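Local coordinates for VP2 (Primate bocaparvovirus 1, PDB 7L0Y), which assembles, in sixty copies, the T=1 icosahedral capsid of human bocavirus 1, a shell about 26 nm in diameter, at residues A[132-137]-A[214-219]; A[397-402]-A[419-424]; A[430-435]-A[442-447]; A[32-37]-A[453-458]. One frame throughout, in Å; residues are numbered along the deposited sequence.

Contact 1. Residues A[132-137]-A[214-219]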
loop_
_atom_site.group_PDB
_atom_site.type_symbol
_atom_site.label_atom_id
_atom_site.label_comp_id
_atom_site.label_asym_id
_atom_site.label_seq_id
_atom_site.Cartn_x
_atom_site.Cartn_y
_atom_site.Cartn_z
ATOM N N VAL A 132 -45.769 70.942 -48.006
ATOM C CA VAL A 132 -45.439 70.918 -49.422
ATOM C C VAL A 132 -45.242 69.470 -49.820
ATOM O O VAL A 132 -44.647 68.689 -49.074
ATOM C CB VAL A 132 -44.192 71.760 -49.769
ATOM C CG1 VAL A 132 -44.461 73.207 -49.519
ATOM C CG2 VAL A 132 -42.989 71.311 -48.977
ATOM N N HIS A 133 -45.773 69.112 -50.976
ATOM C CA HIS A 133 -45.586 67.798 -51.559
ATOM C C HIS A 133 -44.288 67.783 -52.342
ATOM O O HIS A 133 -44.014 68.700 -53.117
ATOM C CB HIS A 133 -46.767 67.473 -52.464
ATOM C CG HIS A 133 -48.068 67.404 -51.740
ATOM N ND1 HIS A 133 -48.510 66.263 -51.111
ATOM C CD2 HIS A 133 -48.987 68.357 -51.475
ATOM C CE1 HIS A 133 -49.671 66.503 -50.532
ATOM N NE2 HIS A 133 -49.980 67.768 -50.735
ATOM N N ILE A 134 -43.480 66.761 -52.118
ATOM C CA ILE A 134 -42.205 66.603 -52.793
ATOM C C ILE A 134 -42.053 65.142 -53.155
ATOM O O ILE A 134 -42.247 64.267 -52.309
ATOM C CB ILE A 134 -41.025 67.058 -51.914
ATOM C CG1 ILE A 134 -41.125 68.547 -51.609
ATOM C CG2 ILE A 134 -39.715 66.782 -52.602
ATOM C CD1 ILE A 134 -40.200 69.004 -50.543
ATOM N N PHE A 135 -41.720 64.871 -54.407
ATOM C CA PHE A 135 -41.242 63.543 -54.730
ATOM C C PHE A 135 -40.323 63.649 -55.927
ATOM O O PHE A 135 -40.451 64.551 -56.754
ATOM C CB PHE A 135 -42.384 62.566 -55.012
ATOM C CG PHE A 135 -43.052 62.788 -56.314
ATOM C CD1 PHE A 135 -42.736 62.001 -57.400
ATOM C CD2 PHE A 135 -43.940 63.815 -56.476
ATOM C CE1 PHE A 135 -43.330 62.207 -58.599
ATOM C CE2 PHE A 135 -44.532 64.023 -57.674
ATOM C CZ PHE A 135 -44.227 63.219 -58.734
ATOM N N CYS A 136 -39.385 62.722 -55.995
ATOM C CA CYS A 136 -38.513 62.555 -57.139
ATOM C C CYS A 136 -39.090 61.450 -58.002
ATOM O O CYS A 136 -39.540 60.428 -57.483
ATOM C CB CYS A 136 -37.092 62.216 -56.689
ATOM S SG CYS A 136 -35.850 62.034 -57.981
ATOM N N ASP A 137 -39.084 61.654 -59.305
ATOM C CA ASP A 137 -39.462 60.602 -60.230
ATOM C C ASP A 137 -38.153 60.027 -60.755
ATOM O O ASP A 137 -37.555 60.566 -61.684
ATOM C CB ASP A 137 -40.328 61.173 -61.345
ATOM C CG ASP A 137 -40.892 60.113 -62.260
ATOM O OD1 ASP A 137 -40.776 58.911 -61.950
ATOM O OD2 ASP A 137 -41.425 60.486 -63.319
ATOM N N GLU A 214 -39.628 69.904 -41.141
ATOM C CA GLU A 214 -39.133 68.742 -41.859
ATOM C C GLU A 214 -38.179 69.126 -42.988
ATOM O O GLU A 214 -38.199 70.242 -43.505
ATOM C CB GLU A 214 -40.304 67.921 -42.382
ATOM C CG GLU A 214 -41.088 67.279 -41.258
ATOM C CD GLU A 214 -42.253 66.458 -41.741
ATOM O OE1 GLU A 214 -42.638 66.607 -42.912
ATOM O OE2 GLU A 214 -42.761 65.628 -40.960
ATOM N N SER A 215 -37.326 68.174 -43.362
ATOM C CA SER A 215 -36.515 68.282 -44.566
ATOM C C SER A 215 -36.526 66.949 -45.299
ATOM O O SER A 215 -36.951 65.928 -44.761
ATOM C CB SER A 215 -35.080 68.709 -44.248
ATOM O OG SER A 215 -34.411 67.754 -43.457
ATOM N N THR A 216 -36.067 66.966 -46.546
ATOM C CA THR A 216 -36.002 65.766 -47.366
ATOM C C THR A 216 -34.699 65.746 -48.151
ATOM O O THR A 216 -34.098 66.790 -48.400
ATOM C CB THR A 216 -37.207 65.664 -48.326
ATOM O OG1 THR A 216 -37.192 64.397 -48.992
ATOM C CG2 THR A 216 -37.190 66.775 -49.363
ATOM N N GLU A 217 -34.266 64.553 -48.534
ATOM C CA GLU A 217 -32.970 64.366 -49.167
ATOM C C GLU A 217 -33.038 63.268 -50.219
ATOM O O GLU A 217 -33.628 62.215 -49.988
ATOM C CB GLU A 217 -31.925 64.031 -48.117
ATOM C CG GLU A 217 -30.530 63.886 -48.643
ATOM C CD GLU A 217 -29.546 63.602 -47.535
ATOM O OE1 GLU A 217 -29.971 63.551 -46.362
ATOM O OE2 GLU A 217 -28.352 63.403 -47.834
ATOM N N PHE A 218 -32.419 63.518 -51.367
ATOM C CA PHE A 218 -32.355 62.571 -52.470
ATOM C C PHE A 218 -30.904 62.303 -52.828
ATOM O O PHE A 218 -30.082 63.217 -52.832
ATOM C CB PHE A 218 -33.088 63.104 -53.696
ATOM C CG PHE A 218 -34.529 63.379 -53.459
ATOM C CD1 PHE A 218 -35.456 62.367 -53.521
ATOM C CD2 PHE A 218 -34.958 64.650 -53.151
ATOM C CE1 PHE A 218 -36.775 62.619 -53.290
ATOM C CE2 PHE A 218 -36.280 64.903 -52.918
ATOM C CZ PHE A 218 -37.191 63.886 -52.993
ATOM N N THR A 219 -30.586 61.048 -53.124
ATOM C CA THR A 219 -29.261 60.679 -53.594
ATOM C C THR A 219 -29.362 59.944 -54.919
ATOM O O THR A 219 -30.342 59.257 -55.204
ATOM C CB THR A 219 -28.505 59.814 -52.582
ATOM O OG1 THR A 219 -29.289 58.668 -52.243
ATOM C CG2 THR A 219 -28.182 60.604 -51.337
#
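Ile134 and Cys136 of residues 132-137 reach across to the ring of Phe218 in a contact without hydrogen bonds. Phe218 has its CG anti to the carbonyl carbon (chi1 -60°), and the ring leans across to the other strand. Ile134 CG2 meets this ring at its edge, in its plane, 3.9 Å from CZ. Cys136 comes in obliquely, CB lying 3.4 Å from CE1. Because Cys136 SG is anti to the backbone N (chi1 -178°), the sulfur is carried to 5.0 Å from the ring centroid, in an oblique sulfur-aromatic contact. The other branch of Ile134 ends on Thr216, with CD1 3.9 Å from CG2; Thr216 OG1 is hydrogen-bonded instead to Gln208 OE1. The strands run almost parallel, 4° apart, but their axes stay 8.9 Å from each other. Such spacing marks side-chain packing between the two sheets of the viral jelly roll. Residues 132-137 lie between strands 208-210 and 424-429, whose Leu210 and Ile425 extend the apolar layer. Residues 215-219 pair with strand 95-118, and an antiparallel strand of a second subunit continues that sheet across the interface.

Contact 2. Residues A[397-402]-A[419-424]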
loop_
_atom_site.group_PDB
_atom_site.type_symbol
_atom_site.label_atom_id
_atom_site.label_comp_id
_atom_site.label_asym_id
_atom_site.label_seq_id
_atom_site.Cartn_x
_atom_site.Cartn_y
_atom_site.Cartn_z
ATOM N N TRP A 397 -26.858 66.536 -69.324
ATOM C CA TRP A 397 -27.399 65.293 -69.837
ATOM C C TRP A 397 -28.651 65.549 -70.657
ATOM O O TRP A 397 -29.278 66.602 -70.568
ATOM C CB TRP A 397 -27.751 64.315 -68.714
ATOM C CG TRP A 397 -28.747 64.866 -67.761
ATOM C CD1 TRP A 397 -30.098 64.882 -67.910
ATOM C CD2 TRP A 397 -28.479 65.452 -66.490
ATOM N NE1 TRP A 397 -30.687 65.467 -66.825
ATOM C CE2 TRP A 397 -29.714 65.822 -65.933
ATOM C CE3 TRP A 397 -27.313 65.710 -65.772
ATOM C CZ2 TRP A 397 -29.815 66.436 -64.695
ATOM C CZ3 TRP A 397 -27.417 66.314 -64.547
ATOM C CH2 TRP A 397 -28.657 66.674 -64.018
ATOM N N CYS A 398 -28.981 64.571 -71.487
ATOM C CA CYS A 398 -30.331 64.376 -71.984
ATOM C C CYS A 398 -30.707 62.935 -71.707
ATOM O O CYS A 398 -29.837 62.077 -71.572
ATOM C CB CYS A 398 -30.459 64.675 -73.474
ATOM S SG CYS A 398 -32.160 64.562 -74.097
ATOM N N LYS A 399 -31.999 62.668 -71.606
ATOM C CA LYS A 399 -32.438 61.299 -71.403
ATOM C C LYS A 399 -32.535 60.577 -72.738
ATOM O O LYS A 399 -33.080 61.109 -73.708
ATOM C CB LYS A 399 -33.782 61.270 -70.690
ATOM C CG LYS A 399 -34.245 59.873 -70.366
ATOM C CD LYS A 399 -35.563 59.877 -69.648
ATOM C CE LYS A 399 -36.074 58.467 -69.494
ATOM N NZ LYS A 399 -35.140 57.634 -68.692
ATOM N N LYS A 400 -31.983 59.370 -72.785
ATOM C CA LYS A 400 -32.124 58.520 -73.959
ATOM C C LYS A 400 -33.580 58.106 -74.108
ATOM O O LYS A 400 -34.172 57.601 -73.150
ATOM C CB LYS A 400 -31.271 57.269 -73.830
ATOM C CG LYS A 400 -29.800 57.507 -73.744
ATOM C CD LYS A 400 -29.070 56.222 -73.404
ATOM C CE LYS A 400 -27.579 56.463 -73.261
ATOM N NZ LYS A 400 -26.838 55.246 -72.863
ATOM N N PRO A 401 -34.187 58.289 -75.275
ATOM C CA PRO A 401 -35.548 57.791 -75.469
ATOM C C PRO A 401 -35.593 56.284 -75.290
ATOM O O PRO A 401 -34.675 55.568 -75.693
ATOM C CB PRO A 401 -35.866 58.194 -76.909
ATOM C CG PRO A 401 -34.940 59.324 -77.194
ATOM C CD PRO A 401 -33.687 58.992 -76.465
ATOM N N ARG A 402 -36.671 55.798 -74.684
ATOM C CA ARG A 402 -36.864 54.359 -74.588
ATOM C C ARG A 402 -37.324 53.880 -75.953
ATOM O O ARG A 402 -38.395 54.266 -76.427
ATOM C CB ARG A 402 -37.892 54.001 -73.521
ATOM C CG ARG A 402 -37.506 54.291 -72.083
ATOM C CD ARG A 402 -38.630 53.825 -71.159
ATOM N NE ARG A 402 -38.321 53.983 -69.741
ATOM C CZ ARG A 402 -38.576 55.071 -69.022
ATOM N NH1 ARG A 402 -39.169 56.118 -69.573
ATOM N NH2 ARG A 402 -38.247 55.102 -67.741
ATOM N N ASP A 419 -29.276 56.780 -69.998
ATOM C CA ASP A 419 -30.428 55.900 -69.869
ATOM C C ASP A 419 -31.303 56.302 -68.691
ATOM O O ASP A 419 -32.530 56.356 -68.812
ATOM C CB ASP A 419 -29.949 54.456 -69.746
ATOM C CG ASP A 419 -28.943 54.272 -68.631
ATOM O OD1 ASP A 419 -28.759 55.206 -67.823
ATOM O OD2 ASP A 419 -28.316 53.195 -68.576
ATOM N N HIS A 420 -30.691 56.605 -67.551
ATOM C CA HIS A 420 -31.407 57.066 -66.366
ATOM C C HIS A 420 -30.684 58.272 -65.794
ATOM O O HIS A 420 -29.845 58.144 -64.896
ATOM C CB HIS A 420 -31.534 55.955 -65.328
ATOM C CG HIS A 420 -32.278 54.761 -65.831
ATOM N ND1 HIS A 420 -33.632 54.784 -66.079
ATOM C CD2 HIS A 420 -31.853 53.521 -66.162
ATOM C CE1 HIS A 420 -34.012 53.603 -66.531
ATOM N NE2 HIS A 420 -32.952 52.818 -66.589
ATOM N N PRO A 421 -30.984 59.461 -66.294
ATOM C CA PRO A 421 -30.470 60.674 -65.682
ATOM C C PRO A 421 -31.076 60.865 -64.306
ATOM O O PRO A 421 -32.023 60.157 -63.939
ATOM C CB PRO A 421 -30.919 61.771 -66.657
ATOM C CG PRO A 421 -32.109 61.219 -67.301
ATOM C CD PRO A 421 -31.875 59.752 -67.427
ATOM N N PRO A 422 -30.532 61.771 -63.497
ATOM C CA PRO A 422 -31.134 62.040 -62.187
ATOM C C PRO A 422 -32.619 62.317 -62.301
ATOM O O PRO A 422 -33.057 63.003 -63.226
ATOM C CB PRO A 422 -30.373 63.277 -61.702
ATOM C CG PRO A 422 -29.105 63.235 -62.417
ATOM C CD PRO A 422 -29.376 62.644 -63.751
ATOM N N GLY A 423 -33.406 61.777 -61.377
ATOM C CA GLY A 423 -34.840 61.972 -61.450
ATOM C C GLY A 423 -35.218 63.412 -61.161
ATOM O O GLY A 423 -34.550 64.108 -60.395
ATOM N N THR A 424 -36.291 63.862 -61.793
ATOM C CA THR A 424 -36.807 65.193 -61.524
ATOM C C THR A 424 -37.491 65.226 -60.168
ATOM O O THR A 424 -38.294 64.351 -59.845
ATOM C CB THR A 424 -37.789 65.614 -62.608
ATOM O OG1 THR A 424 -37.099 65.712 -63.857
ATOM C CG2 THR A 424 -38.408 66.943 -62.274
#
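Lys400 and Asp419 bring the two backbones closest, with CA atoms 5.1 Å apart, and from there the chains diverge, their end-to-end directions 140° apart. Residues 397-399 are a short strand, whereas residues 419-424 have no regular structure. One hydrogen bond joins them: Lys399 NZ donates to Asp419 O over 2.9 Å, tilted 20° from the carbonyl plane. The lysine is extended as far as CE, and a turn at its last torsion (chi4 61°) brings the amine to this oxygen. On the way, the lysine chain crosses Pro421 at about a right angle, its CG 3.8 Å from Pro421 CD. The segment 419-424 links strand 416-418, which runs parallel beside 397-399 in a two-stranded sheet, to strand 424-429 of the jelly-roll core. The two prolines of this link lie over one face of the Trp397 indole. Pro422 CD sits almost centrally over the six-membered ring, 3.8 Å from its centroid, and Pro421 CB covers the five-membered ring at the same distance, both as CH-pi contacts. Pro422 also packs on Phe220 and Phe222 of strand 215-232. At the other end, the extended Lys400 chain passes alongside the Asp419 backbone, CD 3.5 Å from N, while Arg402 NH1 donates a hydrogen bond to Val518 O of another subunit.

Contact 3. Residues A[430-435]-A[442-447]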
loop_
_atom_site.group_PDB
_atom_site.type_symbol
_atom_site.label_atom_id
_atom_site.label_comp_id
_atom_site.label_asym_id
_atom_site.label_seq_id
_atom_site.Cartn_x
_atom_site.Cartn_y
_atom_site.Cartn_z
ATOM N N ALA A 430 -49.342 71.862 -50.759
ATOM C CA ALA A 430 -50.632 71.271 -50.475
ATOM C C ALA A 430 -51.733 72.267 -50.781
ATOM O O ALA A 430 -51.707 73.411 -50.328
ATOM C CB ALA A 430 -50.706 70.835 -49.018
ATOM N N LYS A 431 -52.677 71.836 -51.596
ATOM C CA LYS A 431 -53.928 72.553 -51.746
ATOM C C LYS A 431 -54.567 72.714 -50.378
ATOM O O LYS A 431 -54.844 71.722 -49.699
ATOM C CB LYS A 431 -54.823 71.760 -52.689
ATOM C CG LYS A 431 -56.269 72.151 -52.741
ATOM C CD LYS A 431 -56.487 73.556 -53.168
ATOM C CE LYS A 431 -57.918 73.735 -53.636
ATOM N NZ LYS A 431 -58.915 73.402 -52.598
ATOM N N ILE A 432 -54.807 73.952 -49.964
ATOM C CA ILE A 432 -55.481 74.220 -48.699
ATOM C C ILE A 432 -56.890 74.692 -49.030
ATOM O O ILE A 432 -57.062 75.841 -49.467
ATOM C CB ILE A 432 -54.738 75.255 -47.849
ATOM C CG1 ILE A 432 -53.374 74.725 -47.427
ATOM C CG2 ILE A 432 -55.544 75.578 -46.611
ATOM C CD1 ILE A 432 -52.555 75.744 -46.705
ATOM N N PRO A 433 -57.907 73.867 -48.835
ATOM C CA PRO A 433 -59.261 74.274 -49.195
ATOM C C PRO A 433 -59.771 75.368 -48.278
ATOM O O PRO A 433 -59.535 75.356 -47.071
ATOM C CB PRO A 433 -60.068 72.989 -49.025
ATOM C CG PRO A 433 -59.063 71.910 -49.124
ATOM C CD PRO A 433 -57.820 72.436 -48.530
ATOM N N VAL A 434 -60.454 76.327 -48.873
ATOM C CA VAL A 434 -61.184 77.367 -48.159
ATOM C C VAL A 434 -62.665 77.020 -48.194
ATOM O O VAL A 434 -63.188 76.708 -49.268
ATOM C CB VAL A 434 -60.927 78.752 -48.769
ATOM C CG1 VAL A 434 -62.006 79.696 -48.386
ATOM C CG2 VAL A 434 -59.611 79.269 -48.256
ATOM N N PRO A 435 -63.360 77.031 -47.059
ATOM C CA PRO A 435 -64.804 76.784 -47.080
ATOM C C PRO A 435 -65.520 77.840 -47.899
ATOM O O PRO A 435 -65.309 79.041 -47.722
ATOM C CB PRO A 435 -65.191 76.845 -45.603
ATOM C CG PRO A 435 -64.165 77.689 -44.996
ATOM C CD PRO A 435 -62.895 77.408 -45.721
ATOM N N SER A 442 -62.412 77.164 -53.897
ATOM C CA SER A 442 -61.573 78.254 -53.440
ATOM C C SER A 442 -60.508 77.675 -52.528
ATOM O O SER A 442 -60.755 76.710 -51.803
ATOM C CB SER A 442 -62.391 79.328 -52.721
ATOM O OG SER A 442 -63.036 78.797 -51.579
ATOM N N TYR A 443 -59.318 78.250 -52.588
ATOM C CA TYR A 443 -58.202 77.739 -51.820
ATOM C C TYR A 443 -57.511 78.878 -51.100
ATOM O O TYR A 443 -57.712 80.054 -51.403
ATOM C CB TYR A 443 -57.204 76.981 -52.700
ATOM C CG TYR A 443 -56.688 77.770 -53.873
ATOM C CD1 TYR A 443 -55.630 78.651 -53.733
ATOM C CD2 TYR A 443 -57.242 77.606 -55.136
ATOM C CE1 TYR A 443 -55.159 79.367 -54.801
ATOM C CE2 TYR A 443 -56.767 78.314 -56.217
ATOM C CZ TYR A 443 -55.727 79.192 -56.045
ATOM O OH TYR A 443 -55.257 79.903 -57.125
ATOM N N LEU A 444 -56.687 78.501 -50.139
ATOM C CA LEU A 444 -55.878 79.466 -49.424
ATOM C C LEU A 444 -54.649 79.807 -50.250
ATOM O O LEU A 444 -53.966 78.920 -50.761
ATOM C CB LEU A 444 -55.469 78.888 -48.077
ATOM C CG LEU A 444 -54.810 79.827 -47.091
ATOM C CD1 LEU A 444 -55.828 80.865 -46.707
ATOM C CD2 LEU A 444 -54.351 79.054 -45.884
ATOM N N ASN A 445 -54.354 81.093 -50.367
ATOM C CA ASN A 445 -53.263 81.552 -51.216
ATOM C C ASN A 445 -51.976 81.538 -50.405
ATOM O O ASN A 445 -51.806 82.330 -49.477
ATOM C CB ASN A 445 -53.558 82.945 -51.758
ATOM C CG ASN A 445 -52.552 83.395 -52.782
ATOM O OD1 ASN A 445 -51.961 82.584 -53.488
ATOM N ND2 ASN A 445 -52.354 84.698 -52.875
ATOM N N ILE A 446 -51.061 80.647 -50.772
ATOM C CA ILE A 446 -49.839 80.399 -50.023
ATOM C C ILE A 446 -48.693 80.244 -51.006
ATOM O O ILE A 446 -48.893 79.982 -52.192
ATOM C CB ILE A 446 -49.945 79.140 -49.137
ATOM C CG1 ILE A 446 -50.265 77.923 -49.997
ATOM C CG2 ILE A 446 -50.989 79.319 -48.061
ATOM C CD1 ILE A 446 -50.188 76.623 -49.265
ATOM N N TYR A 447 -47.476 80.425 -50.505
ATOM C CA TYR A 447 -46.288 80.130 -51.285
ATOM C C TYR A 447 -45.252 79.539 -50.352
ATOM O O TYR A 447 -45.285 79.752 -49.142
ATOM C CB TYR A 447 -45.730 81.359 -52.000
ATOM C CG TYR A 447 -45.038 82.336 -51.101
ATOM C CD1 TYR A 447 -43.664 82.332 -50.977
ATOM C CD2 TYR A 447 -45.759 83.236 -50.348
ATOM C CE1 TYR A 447 -43.034 83.209 -50.160
ATOM C CE2 TYR A 447 -45.135 84.117 -49.528
ATOM C CZ TYR A 447 -43.771 84.104 -49.435
ATOM O OH TYR A 447 -43.134 84.994 -48.605
#
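Ile432 packs against Leu444 and Ile446 at the apolar centre of this contact. Ile432 and Leu444 lie side by side and point the same way, with Ile432 CG2 3.6 Å from Leu444 CB and also close to its CD2. Ile446 crosses Ile432 at about a right angle, and the two CD1 methyls meet at 3.6 Å. With its CG1 between the backbone N and the carbonyl carbon (chi1 58°), Ile446 carries that methyl back toward the loop, where it also nears Ala430 O. On the other flank, Val434 CG2 rests on the peptide between Tyr443 and Leu444. The backbones are joined by a single bridge, Pro433 with Tyr443. It is framed by two backbone hydrogen bonds, Leu444 N to Ile432 O (2.8 Å) and Val434 N to Ser442 O (3.0 Å). The two segments are the arms of the loop between strands 424-429 and 446-462, the HI loop of parvovirus capsids. Here it reaches a second subunit, whose Tyr124 packs on Val434 and Leu444. Toward the polar edge, the bent chain of Lys431 crosses Tyr443 at about a right angle, with CE 3.5 Å from CB. Its amine goes on to a salt bridge with Asp441 and a hydrogen bond to Thr161 of the second subunit. The Tyr443 ring turns from the contact and meets His47 edge-to-face. Farther along, Ser442 OG gives Val434 O a weak hydrogen bond, 3.1 Å long.

Contact 4. Residues A[32-37]-A[453-458]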
loop_
_atom_site.group_PDB
_atom_site.type_symbol
_atom_site.label_atom_id
_atom_site.label_comp_id
_atom_site.label_asym_id
_atom_site.label_seq_id
_atom_site.Cartn_x
_atom_site.Cartn_y
_atom_site.Cartn_z
ATOM N N VAL A 32 -15.486 67.854 -55.781
ATOM C CA VAL A 32 -16.775 67.932 -55.115
ATOM C C VAL A 32 -17.287 69.350 -55.264
ATOM O O VAL A 32 -16.591 70.301 -54.910
ATOM C CB VAL A 32 -16.678 67.536 -53.634
ATOM C CG1 VAL A 32 -18.011 67.730 -52.969
ATOM C CG2 VAL A 32 -16.235 66.109 -53.514
ATOM N N THR A 33 -18.487 69.492 -55.805
ATOM C CA THR A 33 -19.149 70.781 -55.892
ATOM C C THR A 33 -20.323 70.791 -54.932
ATOM O O THR A 33 -21.052 69.805 -54.825
ATOM C CB THR A 33 -19.612 71.082 -57.321
ATOM O OG1 THR A 33 -20.463 70.034 -57.794
ATOM C CG2 THR A 33 -18.427 71.239 -58.254
ATOM N N LYS A 34 -20.486 71.898 -54.219
ATOM C CA LYS A 34 -21.585 72.096 -53.291
ATOM C C LYS A 34 -22.281 73.392 -53.653
ATOM O O LYS A 34 -21.625 74.416 -53.836
ATOM C CB LYS A 34 -21.092 72.158 -51.851
ATOM C CG LYS A 34 -20.480 70.888 -51.358
ATOM C CD LYS A 34 -20.055 71.027 -49.922
ATOM C CE LYS A 34 -18.992 72.091 -49.749
ATOM N NZ LYS A 34 -17.721 71.766 -50.457
ATOM N N ASN A 35 -23.597 73.348 -53.762
ATOM C CA ASN A 35 -24.375 74.515 -54.133
ATOM C C ASN A 35 -25.664 74.544 -53.341
ATOM O O ASN A 35 -26.348 73.531 -53.234
ATOM C CB ASN A 35 -24.706 74.516 -55.621
ATOM C CG ASN A 35 -23.545 74.908 -56.475
ATOM O OD1 ASN A 35 -23.258 76.086 -56.628
ATOM N ND2 ASN A 35 -22.857 73.926 -57.034
ATOM N N THR A 36 -25.997 75.699 -52.798
ATOM C CA THR A 36 -27.279 75.905 -52.155
ATOM C C THR A 36 -27.951 77.076 -52.840
ATOM O O THR A 36 -27.295 78.065 -53.164
ATOM C CB THR A 36 -27.145 76.197 -50.662
ATOM O OG1 THR A 36 -26.245 75.268 -50.073
ATOM C CG2 THR A 36 -28.467 76.001 -49.988
ATOM N N ARG A 37 -29.244 76.949 -53.090
ATOM C CA ARG A 37 -30.049 78.070 -53.528
ATOM C C ARG A 37 -31.243 78.224 -52.610
ATOM O O ARG A 37 -31.666 77.287 -51.938
ATOM C CB ARG A 37 -30.559 77.925 -54.962
ATOM C CG ARG A 37 -29.508 77.811 -56.007
ATOM C CD ARG A 37 -28.700 79.067 -56.140
ATOM N NE ARG A 37 -27.734 78.949 -57.218
ATOM C CZ ARG A 37 -26.515 78.452 -57.075
ATOM N NH1 ARG A 37 -26.106 78.015 -55.898
ATOM N NH2 ARG A 37 -25.707 78.384 -58.116
ATOM N N SER A 453 -29.966 72.273 -51.591
ATOM C CA SER A 453 -28.537 72.087 -51.725
ATOM C C SER A 453 -28.294 70.892 -52.628
ATOM O O SER A 453 -28.857 69.819 -52.409
ATOM C CB SER A 453 -27.872 71.891 -50.367
ATOM O OG SER A 453 -28.301 70.698 -49.752
ATOM N N CYS A 454 -27.482 71.092 -53.655
ATOM C CA CYS A 454 -27.021 70.029 -54.531
ATOM C C CYS A 454 -25.551 69.794 -54.241
ATOM O O CYS A 454 -24.794 70.747 -54.052
ATOM C CB CYS A 454 -27.232 70.401 -55.999
ATOM S SG CYS A 454 -26.782 69.131 -57.192
ATOM N N GLU A 455 -25.152 68.534 -54.173
ATOM C CA GLU A 455 -23.756 68.189 -53.974
ATOM C C GLU A 455 -23.389 67.048 -54.904
ATOM O O GLU A 455 -23.955 65.958 -54.803
ATOM C CB GLU A 455 -23.500 67.818 -52.521
ATOM C CG GLU A 455 -22.068 67.514 -52.198
ATOM C CD GLU A 455 -21.865 67.296 -50.723
ATOM O OE1 GLU A 455 -22.851 67.431 -49.972
ATOM O OE2 GLU A 455 -20.731 66.978 -50.308
ATOM N N ILE A 456 -22.446 67.293 -55.804
ATOM C CA ILE A 456 -22.038 66.303 -56.789
ATOM C C ILE A 456 -20.580 65.958 -56.555
ATOM O O ILE A 456 -19.744 66.852 -56.405
ATOM C CB ILE A 456 -22.242 66.790 -58.231
ATOM C CG1 ILE A 456 -23.716 67.026 -58.513
ATOM C CG2 ILE A 456 -21.735 65.770 -59.209
ATOM C CD1 ILE A 456 -23.959 67.598 -59.853
ATOM N N VAL A 457 -20.279 64.670 -56.517
ATOM C CA VAL A 457 -18.907 64.195 -56.583
ATOM C C VAL A 457 -18.584 63.937 -58.045
ATOM O O VAL A 457 -19.301 63.208 -58.731
ATOM C CB VAL A 457 -18.708 62.933 -55.738
ATOM C CG1 VAL A 457 -17.297 62.431 -55.890
ATOM C CG2 VAL A 457 -19.005 63.229 -54.293
ATOM N N TRP A 458 -17.523 64.556 -58.529
ATOM C CA TRP A 458 -17.105 64.423 -59.913
ATOM C C TRP A 458 -15.867 63.547 -59.953
ATOM O O TRP A 458 -14.860 63.869 -59.322
ATOM C CB TRP A 458 -16.811 65.790 -60.515
ATOM C CG TRP A 458 -17.996 66.670 -60.592
ATOM C CD1 TRP A 458 -18.448 67.505 -59.630
ATOM C CD2 TRP A 458 -18.857 66.845 -61.713
ATOM N NE1 TRP A 458 -19.557 68.169 -60.065
ATOM C CE2 TRP A 458 -19.825 67.784 -61.348
ATOM C CE3 TRP A 458 -18.900 66.296 -62.990
ATOM C CZ2 TRP A 458 -20.830 68.181 -62.208
ATOM C CZ3 TRP A 458 -19.890 66.691 -63.836
ATOM C CH2 TRP A 458 -20.845 67.621 -63.446
#
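Thr33 O takes a hydrogen bond from Ile456 N at 3.0 Å and a weaker CA-H...O contact from Glu455 CA at 3.3 Å. Thr33 N returns the bond to Ile456 O, making Thr33 and Ile456 a hydrogen-bonded antiparallel pair. Two residues on, Asn35 and Cys454 form the next such pair, its N-H groups bonding in both directions, with Cys454 N 2.7 Å from Asn35 O. The strand axes come within 4.5 Å, their N-to-C directions 170° apart. Thr33 adds a side-chain bond. Its OG1 stands between the backbone N and the carbonyl carbon (chi1 56°), turned toward Trp458, whose NE1 donates to it over 3.1 Å. The hydroxyl lies in the indole plane, at the ring edge, while Ile456 CG2 sits over one face of the ring near its rim. On the face with Val32, Lys34 and Thr36, the aliphatic part of Lys34 lies beside Glu455 and points the same way, CG to CG 3.8 Å. The two bends at the end of the lysine lead its amine to Gly23 O, leaving NZ 5.7 Å from Glu455 OE2. Val32 CG2 meets Val457 CG2 on the same face, and Thr36 OG1 is hydrogen-bonded to Val21 O. These strands are neighbours in the BIDG sheet of the parvovirus jelly roll. Strand 95-118 pairs with the other edge of 453-458, and His82 of helix 79-82 packs over Thr33, Cys454 and Ile456.

How the contacts relate
Contacts 1 and 4 belong to the jelly-roll core, their centres 16 Å apart and their nearest atoms about 7 Å apart. Contact 4 joins two strands of one sheet, and contact 1 bridges from that sheet to the facing one. Contacts 2 and 3 flank strand 424-429 at its two ends, and both touch contact 1: Asp137 N lies 2.9 Å from Thr424 O, probably hydrogen-bonded, and His133 CD2 packs 3.5 Å from Ala430 CA. The centres of contacts 2 and 3 are 34 Å apart. Strand 446-462 starts in contact 3 and runs into contact 4. Contact 4 joins residues far apart in sequence, enclosing the other three, while contacts 1 and 3 both reach the second subunit.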